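Local coordinates for nitrogenase molybdenum-iron protein alpha chain (Clostridium pasteurianum, PDB 4WES) that forms, with the beta chain, the molybdenum-iron component of nitrogenase, which reduces dinitrogen to ammonium on a molybdenum-iron-sulfur cofactor, at residues 57-62 with 140-145; 72-77 with 121-126. One frame throughout, in Å; residues are numbered along the deposited sequence.

Interaction 1 (57-62 with 140-145); sequences GCKGVV and GVYATC. With CLF (Fe(8)-S(7) cluster), chain H; ICS (iron-sulfur-molybdenum cluster with interstitial carbon), chain F.
Helix 54-63 comes nearest to strand 138-143 where Lys59 faces Tyr142, their CA atoms 6.6 Å apart. The helix is widened here into a pi-type turn, with Val62 N hydrogen-bonded to Gly57 O at 3.3 Å. The chain runs on through Thr144 and Cys145 to the [8Fe-7S] cluster.

One tyrosine ring carries the strand's side of the contact. The lysine chain crosses it at about a right angle and lays CG over one face, 3.7 Å from the centroid of the Tyr142 ring, a CH-pi contact. Lys59 CB lies over the same face beside it, above Tyr142 CD1 (3.6 Å). With CG of Lys59 anti to the backbone N (chi1 -168°) and a bend at chi2, the aliphatic part covers the ring while the amine turns away to hydrogen-bond Thr83. Cys58 approaches from the ring edge: its SG is 4.2 Å from Tyr142 CD1, close to the ring plane. The tyrosine is thus met on a face and an edge, and its hydroxyl is hydrogen-bonded to His71 ND1.

The two segments also reach different metal clusters. Cys145 SG binds iron FE1 of CLF at 2.3 Å, a ligand to the cluster shared with the beta chain, whereas Val61 CG1 lies 3.5 Å from sulfur S2A of ICS. The contact packs helix 54-63 against the parallel sheet, where strand 138-143 runs between strands 69-74 and 169-172, and the ring of Phe172 in the latter meets that of Tyr142 with the planes nearly parallel.

Interaction 2 (72-77 with 121-126); sequences ITHGPI and NKLKDA. With CLF (Fe(8)-S(7) cluster), chain H.
His74 and Leu123 meet within a parallel alpha/beta layer, where helix 120-134 covers strand 69-74, just before the chain turns into the [8Fe-7S] cluster loop. The CA atoms of these two residues stand 6.8 Å apart, and those of Ile72 and Ala126, one turn further along the helix, 8.2 Å.

Leu123 rests over one face of the imidazole, its CB 4.1 Å from the centroid of the His74 ring and 22° off the ring normal, a CH-pi contact displaced toward the CE1 side. One methyl of the same leucine, CD2, reaches across to the other part of the ring, 4.0 Å from His74 CD2, so that the side chain straddles the face. Both ring nitrogens are engaged at the rim, ND1 with Thr108 and NE2 with Asp152; these bonds would fix the rotation of the ring and hold its face toward the helix. The carboxylate of Asp152 would probably favour a proton on NE2.

Beyond the strand, Pro76 touches the cluster, with its CB 3.5 Å from sulfur S2B of CLF, while Ser141 of the beta chain packs on the same proline. At the other end of the contact Ile72, with CG1 anti to its carbonyl carbon (chi1 -54°), extends toward the helix and brings its CD1 methyl to 4.0 Å from the backbone oxygen of Ala126.

Coming from the N terminus, the chain reaches helix 54-63, then strand 69-74 and, later, helix 120-134 and strand 138-143. Interaction 2 closes the inner loop, between 72-77 and 121-126, and interaction 1 closes the outer one, so interaction 2 is nested within interaction 1. The general principle is that of a layered alpha/beta fold: the two strands are neighbours in one parallel sheet, and each contact packs a helix on it. Hydrogen bonds join the two strand segments, with Gly140 O 2.8 Å from Ile72 N and Thr144 OG1 2.8 Å from His74 O. Both strands then deliver their following loops to the same [8Fe-7S] cluster.

Interaction 1 (57-62 with 140-145)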
loop_
_atom_site.group_PDB
_atom_site.type_symbol
_atom_site.label_atom_id
_atom_site.label_comp_id
_atom_site.label_asym_id
_atom_site.label_seq_id
_atom_site.Cartn_x
_atom_site.Cartn_y
_atom_site.Cartn_z
ATOM N N GLY A 57 25.920 -26.704 -0.344
ATOM C CA GLY A 57 26.475 -27.075 -1.634
ATOM C C GLY A 57 25.784 -28.254 -2.293
ATOM O O GLY A 57 25.691 -28.342 -3.524
ATOM N N CYS A 58 25.282 -29.171 -1.493
ATOM C CA CYS A 58 24.624 -30.393 -2.016
ATOM C C CYS A 58 23.132 -30.177 -2.272
ATOM O O CYS A 58 22.665 -30.285 -3.414
ATOM C CB CYS A 58 24.837 -31.506 -0.995
ATOM S SG CYS A 58 24.215 -33.117 -1.569
ATOM N N LYS A 59 22.369 -29.843 -1.233
ATOM C CA LYS A 59 20.933 -29.657 -1.363
ATOM C C LYS A 59 20.587 -28.304 -1.963
ATOM O O LYS A 59 19.790 -28.191 -2.887
ATOM C CB LYS A 59 20.250 -29.845 -0.004
ATOM C CG LYS A 59 18.728 -29.957 -0.017
ATOM C CD LYS A 59 17.956 -28.664 -0.086
ATOM C CE LYS A 59 16.481 -28.956 0.047
ATOM N NZ LYS A 59 15.614 -27.748 -0.006
ATOM N N GLY A 60 21.152 -27.248 -1.373
ATOM C CA GLY A 60 20.771 -25.918 -1.799
ATOM C C GLY A 60 21.230 -25.555 -3.193
ATOM O O GLY A 60 20.583 -24.732 -3.852
ATOM N N VAL A 61 22.338 -26.146 -3.631
ATOM C CA VAL A 61 23.011 -25.754 -4.858
ATOM C C VAL A 61 22.824 -26.797 -5.961
ATOM O O VAL A 61 22.103 -26.560 -6.930
ATOM C CB VAL A 61 24.502 -25.398 -4.607
ATOM C CG1 VAL A 61 25.235 -25.169 -5.915
ATOM C CG2 VAL A 61 24.580 -24.177 -3.688
ATOM N N VAL A 62 23.436 -27.973 -5.849
ATOM C CA VAL A 62 23.405 -28.898 -6.979
ATOM C C VAL A 62 22.070 -29.599 -7.158
ATOM O O VAL A 62 21.552 -29.716 -8.284
ATOM C CB VAL A 62 24.575 -29.911 -6.894
ATOM C CG1 VAL A 62 24.459 -30.966 -8.004
ATOM C CG2 VAL A 62 25.907 -29.178 -6.988
ATOM N N GLY A 140 14.794 -37.125 -2.744
ATOM C CA GLY A 140 16.117 -36.999 -2.151
ATOM C C GLY A 140 16.005 -36.810 -0.649
ATOM O O GLY A 140 15.060 -36.190 -0.164
ATOM N N VAL A 141 16.997 -37.331 0.080
ATOM C CA VAL A 141 17.114 -37.176 1.515
ATOM C C VAL A 141 18.474 -36.583 1.804
ATOM O O VAL A 141 19.492 -37.157 1.400
ATOM C CB VAL A 141 17.040 -38.517 2.229
ATOM C CG1 VAL A 141 17.233 -38.310 3.728
ATOM C CG2 VAL A 141 15.722 -39.210 1.916
ATOM N N TYR A 142 18.513 -35.444 2.507
ATOM C CA TYR A 142 19.734 -34.683 2.667
ATOM C C TYR A 142 20.086 -34.580 4.148
ATOM O O TYR A 142 19.292 -34.052 4.936
ATOM C CB TYR A 142 19.560 -33.273 2.057
ATOM C CG TYR A 142 19.236 -33.384 0.594
ATOM C CD1 TYR A 142 20.220 -33.448 -0.368
ATOM C CD2 TYR A 142 17.936 -33.506 0.182
ATOM C CE1 TYR A 142 19.907 -33.624 -1.702
ATOM C CE2 TYR A 142 17.589 -33.721 -1.143
ATOM C CZ TYR A 142 18.596 -33.777 -2.089
ATOM O OH TYR A 142 18.299 -34.000 -3.421
ATOM N N ALA A 143 21.262 -35.077 4.517
ATOM C CA ALA A 143 21.713 -34.971 5.891
ATOM C C ALA A 143 22.089 -33.525 6.255
ATOM O O ALA A 143 22.495 -32.740 5.416
ATOM C CB ALA A 143 22.900 -35.887 6.146
ATOM N N THR A 144 21.977 -33.251 7.540
ATOM C CA THR A 144 22.328 -31.987 8.158
ATOM C C THR A 144 23.205 -32.296 9.383
ATOM O O THR A 144 23.370 -33.460 9.751
ATOM C CB THR A 144 21.081 -31.212 8.580
ATOM O OG1 THR A 144 20.379 -31.969 9.542
ATOM C CG2 THR A 144 20.234 -30.860 7.398
ATOM N N CYS A 145 23.734 -31.252 10.039
ATOM C CA CYS A 145 24.656 -31.427 11.166
ATOM C C CYS A 145 24.391 -32.596 12.120
ATOM O O CYS A 145 25.337 -33.335 12.408
ATOM C CB CYS A 145 24.800 -30.108 11.935
ATOM S SG CYS A 145 25.792 -28.868 11.071
HETATM FE FE1 CLF H . 24.481 -27.540 9.705
HETATM FE FE2 CLF H . 23.843 -25.129 9.569
HETATM FE FE3 CLF H . 24.518 -26.357 7.187
HETATM FE FE4 CLF H . 22.226 -26.921 8.522
HETATM S S1 CLF H . 22.550 -26.785 10.884
HETATM S S2A CLF H . 25.929 -25.867 8.962
HETATM S S4A CLF H . 22.764 -24.938 7.539
HETATM S S3A CLF H . 23.724 -28.488 7.713
HETATM FE FE5 CLF H . 19.330 -25.811 10.031
HETATM FE FE6 CLF H . 20.155 -26.450 13.494
HETATM FE FE7 CLF H . 19.308 -24.164 12.222
HETATM FE FE8 CLF H . 21.883 -24.634 11.601
HETATM S S2B CLF H . 18.427 -26.276 11.997
HETATM S S3B CLF H . 21.077 -24.339 13.707
HETATM S S4B CLF H . 20.291 -23.736 10.177
HETATM FE FE1 ICS F . 29.091 -22.864 -9.350
HETATM MO MO1 ICS F . 26.095 -18.568 -4.771
HETATM FE FE2 ICS F . 28.398 -22.559 -6.801
HETATM FE FE3 ICS F . 26.813 -21.611 -8.733
HETATM FE FE4 ICS F . 29.177 -20.489 -8.268
HETATM FE FE5 ICS F . 28.090 -18.900 -6.549
HETATM FE FE6 ICS F . 27.265 -20.957 -5.131
HETATM FE FE7 ICS F . 25.748 -20.005 -7.003
HETATM C CX ICS F . 27.626 -20.747 -7.111
HETATM S S1A ICS F . 30.486 -22.263 -7.617
HETATM S S1B ICS F . 28.311 -19.165 -4.319
HETATM S S2A ICS F . 27.306 -23.814 -8.347
HETATM S S2B ICS F . 28.015 -22.950 -4.644
HETATM S S3A ICS F . 29.878 -18.416 -7.836
HETATM S S3B ICS F . 25.063 -20.695 -4.980
HETATM S S4A ICS F . 28.276 -20.938 -10.330
HETATM S S4B ICS F . 26.176 -17.825 -6.990
HETATM S S5A ICS F . 24.711 -20.853 -8.753
#

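Interaction 2 (72-77 with 121-126)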
loop_
_atom_site.group_PDB
_atom_site.type_symbol
_atom_site.label_atom_id
_atom_site.label_comp_id
_atom_site.label_asym_id
_atom_site.label_seq_id
_atom_site.Cartn_x
_atom_site.Cartn_y
_atom_site.Cartn_z
ATOM N N ILE A 72 13.908 -33.754 0.524
ATOM C CA ILE A 72 13.591 -33.736 1.952
ATOM C C ILE A 72 14.850 -33.505 2.762
ATOM O O ILE A 72 15.773 -34.324 2.739
ATOM C CB ILE A 72 12.920 -35.045 2.424
ATOM C CG1 ILE A 72 11.671 -35.370 1.579
ATOM C CG2 ILE A 72 12.574 -34.937 3.903
ATOM C CD1 ILE A 72 11.015 -36.697 1.954
ATOM N N THR A 73 14.893 -32.378 3.473
ATOM C CA THR A 73 15.984 -32.133 4.410
ATOM C C THR A 73 15.720 -32.911 5.698
ATOM O O THR A 73 14.695 -32.715 6.334
ATOM C CB THR A 73 16.084 -30.636 4.742
ATOM O OG1 THR A 73 16.298 -29.926 3.507
ATOM C CG2 THR A 73 17.163 -30.359 5.749
ATOM N N HIS A 74 16.666 -33.779 6.041
ATOM C CA HIS A 74 16.564 -34.515 7.296
ATOM C C HIS A 74 17.353 -33.732 8.362
ATOM O O HIS A 74 18.581 -33.796 8.409
ATOM C CB HIS A 74 17.071 -35.942 7.152
ATOM C CG HIS A 74 16.856 -36.767 8.375
ATOM N ND1 HIS A 74 15.705 -36.713 9.133
ATOM C CD2 HIS A 74 17.685 -37.646 8.979
ATOM C CE1 HIS A 74 15.820 -37.582 10.122
ATOM N NE2 HIS A 74 17.003 -38.170 10.040
ATOM N N GLY A 75 16.639 -32.926 9.146
ATOM C CA GLY A 75 17.304 -32.019 10.078
ATOM C C GLY A 75 16.257 -31.204 10.774
ATOM O O GLY A 75 15.066 -31.335 10.502
ATOM N N PRO A 76 16.701 -30.353 11.725
ATOM C CA PRO A 76 15.821 -29.352 12.295
ATOM C C PRO A 76 15.491 -28.287 11.243
ATOM O O PRO A 76 15.961 -28.359 10.098
ATOM C CB PRO A 76 16.590 -28.846 13.530
ATOM C CG PRO A 76 17.899 -29.616 13.544
ATOM C CD PRO A 76 18.082 -30.122 12.121
ATOM N N ILE A 77 14.603 -27.363 11.575
ATOM C CA ILE A 77 13.879 -26.676 10.505
ATOM C C ILE A 77 14.703 -25.676 9.686
ATOM O O ILE A 77 14.344 -25.449 8.515
ATOM C CB ILE A 77 12.612 -25.974 11.068
ATOM C CG1 ILE A 77 11.614 -25.655 9.953
ATOM C CG2 ILE A 77 12.971 -24.724 11.869
ATOM C CD1 ILE A 77 11.109 -26.886 9.210
ATOM N N ASN A 121 12.731 -43.156 12.098
ATOM C CA ASN A 121 11.303 -43.449 11.880
ATOM C C ASN A 121 10.565 -42.246 11.344
ATOM O O ASN A 121 9.722 -42.397 10.468
ATOM C CB ASN A 121 10.642 -43.932 13.161
ATOM C CG ASN A 121 11.030 -45.336 13.486
ATOM O OD1 ASN A 121 11.115 -45.705 14.653
ATOM N ND2 ASN A 121 11.283 -46.130 12.445
ATOM N N LYS A 122 10.920 -41.037 11.783
ATOM C CA LYS A 122 10.280 -39.869 11.243
ATOM C C LYS A 122 10.661 -39.677 9.781
ATOM O O LYS A 122 9.849 -39.286 8.950
ATOM C CB LYS A 122 10.630 -38.625 12.061
ATOM C CG LYS A 122 9.778 -37.406 11.723
ATOM C CD LYS A 122 10.001 -36.246 12.668
ATOM C CE LYS A 122 8.931 -35.189 12.529
ATOM N NZ LYS A 122 9.270 -34.003 13.367
ATOM N N LEU A 123 11.929 -39.952 9.463
ATOM C CA LEU A 123 12.376 -39.851 8.088
ATOM C C LEU A 123 11.605 -40.834 7.191
ATOM O O LEU A 123 11.129 -40.466 6.121
ATOM C CB LEU A 123 13.874 -40.096 7.962
ATOM C CG LEU A 123 14.442 -40.091 6.574
ATOM C CD1 LEU A 123 14.160 -38.784 5.854
ATOM C CD2 LEU A 123 15.918 -40.397 6.632
ATOM N N LYS A 124 11.513 -42.097 7.611
ATOM C CA LYS A 124 10.722 -43.073 6.844
ATOM C C LYS A 124 9.312 -42.554 6.627
ATOM O O LYS A 124 8.783 -42.587 5.508
ATOM C CB LYS A 124 10.659 -44.398 7.629
ATOM C CG LYS A 124 9.612 -45.370 7.111
ATOM C CD LYS A 124 9.622 -46.690 7.852
ATOM C CE LYS A 124 9.303 -46.567 9.308
ATOM N NZ LYS A 124 7.864 -46.284 9.593
ATOM N N ASP A 125 8.673 -42.100 7.696
ATOM C CA ASP A 125 7.309 -41.644 7.596
ATOM C C ASP A 125 7.149 -40.427 6.710
ATOM O O ASP A 125 6.169 -40.319 5.957
ATOM C CB ASP A 125 6.707 -41.394 8.976
ATOM C CG ASP A 125 6.520 -42.653 9.811
ATOM O OD1 ASP A 125 6.572 -43.776 9.276
ATOM O OD2 ASP A 125 6.285 -42.485 11.053
ATOM N N ALA A 126 8.147 -39.535 6.733
ATOM C CA ALA A 126 8.127 -38.365 5.861
ATOM C C ALA A 126 8.293 -38.732 4.405
ATOM O O ALA A 126 7.660 -38.148 3.521
ATOM C CB ALA A 126 9.200 -37.369 6.280
HETATM FE FE1 CLF H . 24.481 -27.540 9.705
HETATM FE FE2 CLF H . 23.843 -25.129 9.569
HETATM FE FE3 CLF H . 24.518 -26.357 7.187
HETATM FE FE4 CLF H . 22.226 -26.921 8.522
HETATM S S1 CLF H . 22.550 -26.785 10.884
HETATM S S2A CLF H . 25.929 -25.867 8.962
HETATM S S4A CLF H . 22.764 -24.938 7.539
HETATM S S3A CLF H . 23.724 -28.488 7.713
HETATM FE FE5 CLF H . 19.330 -25.811 10.031
HETATM FE FE6 CLF H . 20.155 -26.450 13.494
HETATM FE FE7 CLF H . 19.308 -24.164 12.222
HETATM FE FE8 CLF H . 21.883 -24.634 11.601
HETATM S S2B CLF H . 18.427 -26.276 11.997
HETATM S S3B CLF H . 21.077 -24.339 13.707
HETATM S S4B CLF H . 20.291 -23.736 10.177
#